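Local coordinates for protein putative alpha-galactosidase (PDB 4NZJ) that is a glycosyl hydrolase family 27 enzyme that probably releases terminal, non-reducing alpha-D-galactose from alpha-galactosides, at residues H19-G22 with P28-F31; E117-T122 with S137-D142. All coordinates share one frame; numbering follows the deposited sequence.

Both contacts are buried and apolar, with no hydrogen bond crossing either one, and in each a single branched residue on the first segment meets two residues of the second. They differ in the elements joined. Contact 1 brings together two strands from different sheets of the N-terminal Ig-like domain, and there an isoleucine meets aromatic rings. Contact 2 lies in the catalytic barrel domain, where helix 116-128 packs on strand 138-140 and the residue after it through aliphatic side chains, while two side-chain hydrogen bonds run along the helix itself. Contact 1 precedes contact 2 in the chain; their centres are 20 Å apart, and their nearest atoms, about 6 Å apart, do not touch.

Contact 1. Residues H19-G22 with P28-F31; sequences HIIG and PFIF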
ATOM      1  N   HIS A  19      -7.589   1.826 -10.632  1.00 26.44           N
ATOM      2  CA  HIS A  19      -8.304   2.438 -11.751  1.00 27.68           C
ATOM      3  C   HIS A  19      -8.627   3.918 -11.496  1.00 28.54           C
ATOM      4  O   HIS A  19      -9.427   4.528 -12.211  1.00 27.13           O
ATOM      5  CB  HIS A  19      -9.594   1.659 -12.027  1.00 30.91           C
ATOM      6  CG  HIS A  19      -9.374   0.196 -12.269  1.00 33.04           C
ATOM      7  ND1 HIS A  19      -8.681  -0.284 -13.361  1.00 36.50           N
ATOM      8  CD2 HIS A  19      -9.763  -0.893 -11.563  1.00 34.20           C
ATOM      9  CE1 HIS A  19      -8.646  -1.605 -13.312  1.00 37.17           C
ATOM     10  NE2 HIS A  19      -9.294  -1.998 -12.231  1.00 36.57           N
ATOM     11  N   ILE A  20      -8.003   4.487 -10.467  1.00 27.62           N
ATOM     12  CA  ILE A  20      -8.107   5.919 -10.183  1.00 27.15           C
ATOM     13  C   ILE A  20      -6.776   6.358  -9.600  1.00 26.65           C
ATOM     14  O   ILE A  20      -6.136   5.598  -8.875  1.00 26.29           O
ATOM     15  CB  ILE A  20      -9.270   6.247  -9.222  1.00 28.56           C
ATOM     16  CG1 ILE A  20      -9.472   7.761  -9.132  1.00 29.30           C
ATOM     17  CG2 ILE A  20      -9.032   5.651  -7.835  1.00 27.52           C
ATOM     18  CD1 ILE A  20     -10.697   8.165  -8.348  1.00 31.82           C
ATOM     19  N   ILE A  21      -6.339   7.563  -9.955  1.00 23.56           N
ATOM     20  CA  ILE A  21      -5.053   8.084  -9.500  0.50 23.42           C
ATOM     21  C   ILE A  21      -5.156   9.599  -9.313  1.00 23.16           C
ATOM     22  O   ILE A  21      -5.703  10.297 -10.172  1.00 23.44           O
ATOM     23  CB  ILE A  21      -3.917   7.712 -10.492  0.50 23.95           C
ATOM     24  CG1 ILE A  21      -2.540   8.133  -9.957  0.50 24.45           C
ATOM     25  CG2 ILE A  21      -4.150   8.333 -11.863  0.50 24.98           C
ATOM     26  CD1 ILE A  21      -1.996   7.231  -8.876  0.50 25.83           C
ATOM     27  N   GLY A  22      -4.632  10.088  -8.191  1.00 21.79           N
ATOM     28  CA  GLY A  22      -4.650  11.503  -7.864  1.00 21.09           C
ATOM     29  C   GLY A  22      -3.259  12.101  -7.914  1.00 21.46           C
ATOM     30  O   GLY A  22      -2.269  11.433  -7.603  1.00 22.58           O
ATOM     31  N   PRO A  28       5.091  16.869 -11.260  1.00 19.95           N
ATOM     32  CA  PRO A  28       5.312  15.720 -12.132  1.00 20.30           C
ATOM     33  C   PRO A  28       4.349  14.573 -11.863  1.00 20.16           C
ATOM     34  O   PRO A  28       4.011  14.289 -10.706  1.00 19.96           O
ATOM     35  CB  PRO A  28       6.753  15.318 -11.820  1.00 20.16           C
ATOM     36  CG  PRO A  28       7.399  16.595 -11.390  1.00 21.28           C
ATOM     37  CD  PRO A  28       6.337  17.294 -10.598  1.00 21.03           C
ATOM     38  N   PHE A  29       3.917  13.934 -12.946  1.00 20.55           N
ATOM     39  CA  PHE A  29       2.974  12.834 -12.918  1.00 20.92           C
ATOM     40  C   PHE A  29       3.657  11.632 -13.559  1.00 21.39           C
ATOM     41  O   PHE A  29       4.211  11.749 -14.651  1.00 21.67           O
ATOM     42  CB  PHE A  29       1.728  13.220 -13.723  1.00 21.58           C
ATOM     43  CG  PHE A  29       0.662  12.161 -13.764  1.00 23.89           C
ATOM     44  CD1 PHE A  29       0.781  11.059 -14.606  1.00 24.08           C
ATOM     45  CD2 PHE A  29      -0.489  12.291 -13.000  1.00 25.97           C
ATOM     46  CE1 PHE A  29      -0.204  10.090 -14.657  1.00 25.96           C
ATOM     47  CE2 PHE A  29      -1.482  11.328 -13.051  1.00 27.96           C
ATOM     48  CZ  PHE A  29      -1.336  10.225 -13.881  1.00 27.22           C
ATOM     49  N   ILE A  30       3.636  10.491 -12.874  1.00 22.47           N
ATOM     50  CA  ILE A  30       4.120   9.231 -13.448  1.00 23.66           C
ATOM     51  C   ILE A  30       3.199   8.090 -13.049  1.00 22.19           C
ATOM     52  O   ILE A  30       2.886   7.922 -11.880  1.00 22.85           O
ATOM     53  CB  ILE A  30       5.561   8.895 -13.000  1.00 26.63           C
ATOM     54  CG1 ILE A  30       6.523   9.987 -13.482  1.00 30.67           C
ATOM     55  CG2 ILE A  30       5.986   7.536 -13.552  1.00 29.68           C
ATOM     56  CD1 ILE A  30       7.988   9.707 -13.238  1.00 32.84           C
ATOM     57  N   PHE A  31       2.749   7.320 -14.033  1.00 21.46           N
ATOM     58  CA  PHE A  31       1.942   6.141 -13.759  1.00 20.36           C
ATOM     59  C   PHE A  31       2.249   5.036 -14.753  1.00 20.53           C
ATOM     60  O   PHE A  31       1.990   5.175 -15.950  1.00 21.16           O
ATOM     61  CB  PHE A  31       0.449   6.469 -13.819  1.00 20.00           C
ATOM     62  CG  PHE A  31      -0.434   5.307 -13.469  1.00 20.26           C
ATOM     63  CD1 PHE A  31      -0.480   4.832 -12.168  1.00 21.15           C
ATOM     64  CD2 PHE A  31      -1.219   4.686 -14.438  1.00 21.53           C
ATOM     65  CE1 PHE A  31      -1.295   3.759 -11.836  1.00 22.18           C
ATOM     66  CE2 PHE A  31      -2.036   3.616 -14.111  1.00 22.34           C
ATOM     67  CZ  PHE A  31      -2.074   3.153 -12.807  1.00 22.28           C
TER
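In Ile-21 the ethyl branch runs anti to the backbone N (chi1 -174°), while CG2 sits between the N and the carbonyl carbon; the two branches thereby diverge and reach different rings. Ile-21 is modelled in two conformations, and these torsions and contacts describe one of them. Phe-29 also has CG anti to its N (chi1 -180°), which carries the far end of its ring toward Ile-21 although the side chain does not leave the backbone in that direction. The methyl CG2 of Ile-21 lies 3.9 Å from CZ of Phe-29, at the ring edge and near its plane, with CE2 of Phe-29 next at 4.2 Å from the same methyl. Strands 20-23 and 28-36 belong to separate sheets of the Ig-like beta sandwich. Their separation here, 8.4 Å between CA of Ile-21 and CA of Phe-31, is too wide for backbone pairing, so side chains alone meet between them; Ile-21 instead bonds through its backbone to Val-89 and Arg-91, and Phe-29 to Gly-63. Ile-90, on strand 82-92, touches both Ile-21 and Phe-29 and extends the same apolar interior. The other branch of Ile-21 meets Phe-31 more loosely: CD1 of Ile-21 approaches CD1 of Phe-31 obliquely, at 4.3 Å.

Contact 2. Residues E117-T122 with S137-D142; sequences ELVLQT and SYINID
Helix 116-128 runs beside strand 138-140 with the backbones nearest at Val-119 and Ile-139, whose CA atoms are 7.9 Å apart. The strand belongs to the parallel eight-stranded sheet of the TIM barrel, and the helix is that of a beta-alpha-beta crossover from strand 102-105 to strand 138-140, packed against the outside of the barrel wall. Val-119 and Ile-139 both point across the gap. Each has the touching methyl anti to its own backbone N, CG1 in Val-119 (chi1 176°) and CG2 in Ile-139, and these two methyls meet at 3.9 Å. The second methyl of Val-119, CG2, comes to 4.5 Å from CG1 of Ile-141, a looser approach beyond the end of the strand. Three buried residues thus form an apolar seam, with Val-119 touching both isoleucines. Helix 166-176 adds to it from outside the two segments, Val-170 touching Val-119 and Leu-174 touching Ile-139. Just past Ile-141, Asp-142 forms a salt bridge with Lys-218 and a hydrogen bond with Asn-105.

Two side-chain bonds run along the helix. In the conformer described, one of two modelled for Glu-117, Gln-121 NE2 donates to Glu-117 OE2 at 2.9 Å with an N-H...O angle of 168°, meeting the anti lone pair of the carboxylate, with OE2 close to the amide plane of Gln-121. Thr-122 is buried and points toward the strand, yet its hydroxyl turns back to the preceding helical turn. Leu-118 O therefore accepts two bonds, from Thr-122 N at 3.1 Å and from Thr-122 OG1 at 2.9 Å, the two donors arriving from opposite faces of the carbonyl plane.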
ATOM      1  N   GLU A 117      23.012   0.449  -5.190  1.00 21.27           N
ATOM      2  CA  GLU A 117      22.984  -0.817  -5.930  0.50 21.93           C
ATOM      3  C   GLU A 117      21.828  -1.701  -5.479  1.00 21.81           C
ATOM      4  O   GLU A 117      21.131  -2.296  -6.304  1.00 21.07           O
ATOM      5  CB  GLU A 117      24.313  -1.568  -5.770  0.50 23.23           C
ATOM      6  CG  GLU A 117      24.332  -2.979  -6.352  0.50 24.64           C
ATOM      7  CD  GLU A 117      24.162  -3.002  -7.859  0.50 26.04           C
ATOM      8  OE1 GLU A 117      24.478  -1.981  -8.503  0.50 27.91           O
ATOM      9  OE2 GLU A 117      23.729  -4.044  -8.404  0.50 27.17           O
ATOM     10  N   LEU A 118      21.622  -1.785  -4.172  1.00 20.16           N
ATOM     11  CA  LEU A 118      20.593  -2.660  -3.628  1.00 20.16           C
ATOM     12  C   LEU A 118      19.168  -2.140  -3.865  1.00 19.60           C
ATOM     13  O   LEU A 118      18.244  -2.932  -4.059  1.00 20.23           O
ATOM     14  CB  LEU A 118      20.865  -2.922  -2.140  1.00 20.69           C
ATOM     15  CG  LEU A 118      22.176  -3.683  -1.910  1.00 22.31           C
ATOM     16  CD1 LEU A 118      22.576  -3.659  -0.440  1.00 22.40           C
ATOM     17  CD2 LEU A 118      22.102  -5.116  -2.417  1.00 23.54           C
ATOM     18  N   VAL A 119      18.977  -0.822  -3.864  1.00 18.56           N
ATOM     19  CA  VAL A 119      17.683  -0.259  -4.236  1.00 18.10           C
ATOM     20  C   VAL A 119      17.375  -0.584  -5.710  1.00 18.99           C
ATOM     21  O   VAL A 119      16.254  -0.967  -6.044  1.00 19.98           O
ATOM     22  CB  VAL A 119      17.627   1.266  -4.035  1.00 18.90           C
ATOM     23  CG1 VAL A 119      16.297   1.828  -4.519  1.00 20.42           C
ATOM     24  CG2 VAL A 119      17.830   1.620  -2.568  1.00 18.88           C
ATOM     25  N   LEU A 120      18.365  -0.404  -6.578  1.00 19.81           N
ATOM     26  CA  LEU A 120      18.188  -0.649  -8.012  1.00 20.63           C
ATOM     27  C   LEU A 120      17.887  -2.119  -8.287  1.00 20.65           C
ATOM     28  O   LEU A 120      17.022  -2.435  -9.108  1.00 20.26           O
ATOM     29  CB  LEU A 120      19.416  -0.197  -8.804  1.00 22.73           C
ATOM     30  CG  LEU A 120      19.426   1.254  -9.297  1.00 27.02           C
ATOM     31  CD1 LEU A 120      18.885   2.238  -8.277  1.00 26.73           C
ATOM     32  CD2 LEU A 120      20.818   1.652  -9.761  1.00 28.35           C
ATOM     33  N   GLN A 121      18.583  -3.013  -7.588  1.00 19.80           N
ATOM     34  CA  GLN A 121      18.301  -4.450  -7.692  1.00 20.17           C
ATOM     35  C   GLN A 121      16.870  -4.764  -7.272  1.00 20.29           C
ATOM     36  O   GLN A 121      16.209  -5.614  -7.865  1.00 19.99           O
ATOM     37  CB  GLN A 121      19.252  -5.255  -6.811  1.00 21.45           C
ATOM     38  CG  GLN A 121      20.652  -5.411  -7.358  1.00 24.91           C
ATOM     39  CD  GLN A 121      21.519  -6.277  -6.467  1.00 27.18           C
ATOM     40  OE1 GLN A 121      21.015  -7.038  -5.637  1.00 27.57           O
ATOM     41  NE2 GLN A 121      22.828  -6.173  -6.639  1.00 29.54           N
ATOM     42  N   THR A 122      16.408  -4.092  -6.228  1.00 19.61           N
ATOM     43  CA  THR A 122      15.052  -4.275  -5.751  1.00 18.98           C
ATOM     44  C   THR A 122      14.029  -3.821  -6.798  1.00 19.11           C
ATOM     45  O   THR A 122      13.078  -4.551  -7.082  1.00 18.34           O
ATOM     46  CB  THR A 122      14.850  -3.552  -4.409  1.00 19.88           C
ATOM     47  OG1 THR A 122      15.681  -4.174  -3.420  1.00 19.50           O
ATOM     48  CG2 THR A 122      13.399  -3.603  -3.970  1.00 20.48           C
ATOM     49  N   SER A 137       4.159   0.124  -6.484  1.00 18.51           N
ATOM     50  CA  SER A 137       4.846   1.248  -7.139  1.00 18.40           C
ATOM     51  C   SER A 137       5.832   2.024  -6.256  1.00 18.08           C
ATOM     52  O   SER A 137       6.742   2.675  -6.786  1.00 19.20           O
ATOM     53  CB  SER A 137       3.810   2.209  -7.735  1.00 19.33           C
ATOM     54  OG  SER A 137       2.973   2.769  -6.733  1.00 19.50           O
ATOM     55  N   TYR A 138       5.656   1.979  -4.936  1.00 16.63           N
ATOM     56  CA  TYR A 138       6.528   2.717  -4.013  1.00 17.77           C
ATOM     57  C   TYR A 138       7.725   1.875  -3.576  1.00 17.25           C
ATOM     58  O   TYR A 138       7.578   0.715  -3.175  1.00 18.25           O
ATOM     59  CB  TYR A 138       5.748   3.219  -2.785  1.00 17.84           C
ATOM     60  CG  TYR A 138       4.839   4.371  -3.131  1.00 18.42           C
ATOM     61  CD1 TYR A 138       5.288   5.688  -3.061  1.00 19.98           C
ATOM     62  CD2 TYR A 138       3.543   4.143  -3.568  1.00 19.24           C
ATOM     63  CE1 TYR A 138       4.465   6.743  -3.407  1.00 20.50           C
ATOM     64  CE2 TYR A 138       2.712   5.188  -3.925  1.00 20.93           C
ATOM     65  CZ  TYR A 138       3.169   6.485  -3.835  1.00 21.06           C
ATOM     66  OH  TYR A 138       2.332   7.516  -4.193  1.00 23.15           O
ATOM     67  N   ILE A 139       8.910   2.471  -3.675  1.00 16.10           N
ATOM     68  CA  ILE A 139      10.143   1.876  -3.181  1.00 15.89           C
ATOM     69  C   ILE A 139      10.688   2.857  -2.149  1.00 15.45           C
ATOM     70  O   ILE A 139      11.102   3.955  -2.489  1.00 17.28           O
ATOM     71  CB  ILE A 139      11.130   1.626  -4.335  1.00 16.80           C
ATOM     72  CG1 ILE A 139      10.542   0.545  -5.246  1.00 18.00           C
ATOM     73  CG2 ILE A 139      12.506   1.212  -3.823  1.00 17.47           C
ATOM     74  CD1 ILE A 139      11.386   0.207  -6.452  1.00 18.97           C
ATOM     75  N   ASN A 140      10.638   2.463  -0.883  1.00 16.87           N
ATOM     76  CA  ASN A 140      10.852   3.391   0.223  1.00 16.63           C
ATOM     77  C   ASN A 140      12.168   3.143   0.950  1.00 16.99           C
ATOM     78  O   ASN A 140      12.363   2.099   1.587  1.00 18.12           O
ATOM     79  CB  ASN A 140       9.680   3.312   1.203  1.00 16.97           C
ATOM     80  CG  ASN A 140       8.355   3.739   0.584  1.00 18.08           C
ATOM     81  OD1 ASN A 140       8.307   4.387  -0.463  1.00 19.20           O
ATOM     82  ND2 ASN A 140       7.262   3.380   1.242  1.00 21.89           N
ATOM     83  N   ILE A 141      13.061   4.122   0.851  1.00 16.62           N
ATOM     84  CA  ILE A 141      14.294   4.161   1.619  1.00 17.93           C
ATOM     85  C   ILE A 141      13.909   4.511   3.051  1.00 18.21           C
ATOM     86  O   ILE A 141      13.126   5.436   3.285  1.00 19.73           O
ATOM     87  CB  ILE A 141      15.263   5.229   1.047  1.00 18.63           C
ATOM     88  CG1 ILE A 141      15.680   4.843  -0.372  1.00 20.34           C
ATOM     89  CG2 ILE A 141      16.485   5.411   1.936  1.00 19.93           C
ATOM     90  CD1 ILE A 141      16.534   5.880  -1.071  1.00 21.68           C
ATOM     91  N   ASP A 142      14.449   3.765   4.004  1.00 18.87           N
ATOM     92  CA  ASP A 142      14.154   3.993   5.411  1.00 18.61           C
ATOM     93  C   ASP A 142      15.323   4.729   6.090  1.00 19.63           C
ATOM     94  O   ASP A 142      16.007   5.523   5.447  1.00 20.55           O
ATOM     95  CB  ASP A 142      13.794   2.667   6.092  1.00 20.50           C
ATOM     96  CG  ASP A 142      12.872   2.859   7.294  1.00 23.64           C
ATOM     97  OD1 ASP A 142      11.643   3.013   7.099  1.00 26.02           O
ATOM     98  OD2 ASP A 142      13.386   2.873   8.432  1.00 24.86           O
TER